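Local coordinates for protein bifunctional dTDP-4-dehydrorhamnose 3,5-epimerase/dTDP-4-dehydrorhamnose reductase (Arabidopsis thaliana, PDB 4QQR) that converts dTDP-4-keto-6-deoxyglucose to dTDP-L-rhamnose by 3,5-epimerization followed by NADPH-dependent reduction, and also forms UDP-L-rhamnose, at residues A[35-40]-A[206-211]. Sequence-based numbering, arbitrary orientation.
Sequences QGITYT and ISIEMA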
# COMPACT_ATOMS: atom_id res chain seq x y z
N GLN A 35 16.96 23.46 -21.33
CA GLN A 35 18.31 22.92 -21.14
C GLN A 35 18.78 22.06 -22.32
O GLN A 35 19.86 21.47 -22.26
CB GLN A 35 18.40 22.05 -19.88
CG GLN A 35 18.46 22.78 -18.56
CD GLN A 35 18.81 21.82 -17.42
OE1 GLN A 35 19.71 20.98 -17.56
NE2 GLN A 35 18.09 21.92 -16.31
N GLY A 36 17.95 21.95 -23.35
CA GLY A 36 18.30 21.12 -24.49
C GLY A 36 18.31 19.62 -24.21
O GLY A 36 19.10 18.88 -24.81
N ILE A 37 17.45 19.15 -23.32
CA ILE A 37 17.34 17.73 -23.06
C ILE A 37 16.15 17.11 -23.79
O ILE A 37 15.00 17.57 -23.68
CB ILE A 37 17.19 17.42 -21.55
CG1 ILE A 37 18.32 18.06 -20.74
CG2 ILE A 37 17.12 15.90 -21.30
CD1 ILE A 37 18.23 17.77 -19.26
N THR A 38 16.42 16.05 -24.53
CA THR A 38 15.36 15.30 -25.17
C THR A 38 14.45 14.67 -24.11
O THR A 38 14.90 13.90 -23.26
CB THR A 38 15.95 14.21 -26.07
OG1 THR A 38 16.72 14.84 -27.10
CG2 THR A 38 14.84 13.34 -26.68
N TYR A 39 13.16 15.00 -24.16
CA TYR A 39 12.21 14.43 -23.21
C TYR A 39 10.94 14.04 -23.94
O TYR A 39 10.65 14.57 -25.00
CB TYR A 39 11.86 15.44 -22.14
CG TYR A 39 10.91 16.50 -22.63
CD1 TYR A 39 11.36 17.53 -23.45
CD2 TYR A 39 9.57 16.47 -22.29
CE1 TYR A 39 10.49 18.51 -23.92
CE2 TYR A 39 8.69 17.43 -22.74
CZ TYR A 39 9.16 18.45 -23.56
OH TYR A 39 8.30 19.41 -24.01
N THR A 40 10.17 13.13 -23.36
CA THR A 40 8.88 12.76 -23.94
C THR A 40 7.89 12.51 -22.82
O THR A 40 8.26 12.00 -21.77
CB THR A 40 9.01 11.53 -24.85
OG1 THR A 40 9.96 11.80 -25.89
CG2 THR A 40 7.68 11.15 -25.48
N ILE A 206 17.21 21.13 -9.67
CA ILE A 206 18.00 20.20 -8.86
C ILE A 206 17.56 18.75 -9.04
O ILE A 206 18.37 17.84 -9.09
CB ILE A 206 17.93 20.59 -7.36
CG1 ILE A 206 18.84 21.81 -7.08
CG2 ILE A 206 18.25 19.40 -6.44
CD1 ILE A 206 18.54 22.55 -5.80
N SER A 207 16.26 18.53 -9.16
CA SER A 207 15.76 17.18 -9.37
C SER A 207 16.23 16.61 -10.71
O SER A 207 16.52 15.42 -10.79
CB SER A 207 14.24 17.08 -9.19
OG SER A 207 13.53 17.63 -10.28
N ILE A 208 16.32 17.45 -11.74
CA ILE A 208 16.92 17.00 -13.00
C ILE A 208 18.34 16.49 -12.74
O ILE A 208 18.77 15.48 -13.30
CB ILE A 208 16.99 18.11 -14.11
CG1 ILE A 208 15.62 18.74 -14.41
CG2 ILE A 208 17.60 17.56 -15.38
CD1 ILE A 208 14.50 17.77 -14.65
N GLU A 209 19.06 17.20 -11.86
CA GLU A 209 20.46 16.90 -11.55
C GLU A 209 20.62 15.61 -10.74
O GLU A 209 21.64 14.92 -10.86
CB GLU A 209 21.16 18.07 -10.82
CG GLU A 209 21.19 19.36 -11.64
CD GLU A 209 21.95 19.21 -12.95
OE1 GLU A 209 23.00 18.49 -12.94
OE2 GLU A 209 21.51 19.79 -13.99
N MET A 210 19.61 15.31 -9.92
CA MET A 210 19.62 14.11 -9.08
C MET A 210 19.53 12.89 -9.96
O MET A 210 20.26 11.92 -9.74
CB MET A 210 18.46 14.14 -8.08
CG MET A 210 18.58 15.28 -7.07
SD MET A 210 17.31 15.26 -5.79
CE MET A 210 17.95 13.98 -4.71
N ALA A 211 18.65 12.96 -10.95
CA ALA A 211 18.57 11.97 -12.02
C ALA A 211 19.92 11.80 -12.71
O ALA A 211 20.42 10.68 -12.83
CB ALA A 211 17.50 12.37 -13.03
O HOH W 1 19.10 21.03 -13.81
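The CA atoms of Ile37 and Ile208 are the nearest pair across the segments, 10.1 Å apart, so segments 35-40 and 206-211 meet through side chains and a water, not backbone to backbone. Both isoleucines send their CB toward the opposite segment. The touch is between methyl groups: CD1 of Ile37 lies 3.9 Å from CG2 of Ile208. The Ile37 chain is fully stretched (chi2 -179°), which carries its terminal methyl across to the helix. The two side chains run past each other in opposite directions. This apolar patch continues into the protein, where both isoleucines rest on Phe15 of strand 14-18. Ile208 also packs on Leu28 and Phe65, and Ile37 on Cys32.

The polar half of the contact lies between Gln35 and Glu209. The straight glutamine chain reaches over to the helix with its amide. Amide and carboxylate are nearly parallel, with 13° between their planes. The two groups do not bond directly; OE1 of Gln35 and OE2 of Glu209 stay 4.2 Å apart. A water joins them instead. It accepts from NE2 of Gln35 at 2.8 Å and donates to OE2 of Glu209 at 2.7 Å. Lys212 lies near both oxygens, in a weak hydrogen bond to Gln35 OE1 and a long, weak ion pair with Glu209 OE2. Its charge may partly balance the Glu209 carboxylate.

Gly36, with positive phi, closes helix 23-34 in a Schellman motif and turns the chain into edge strand 38-41. The contact thus joins the first beta-alpha-beta crossover of the NADP-binding Rossmann fold to helix 200-212, which packs on the same face of the parallel sheet.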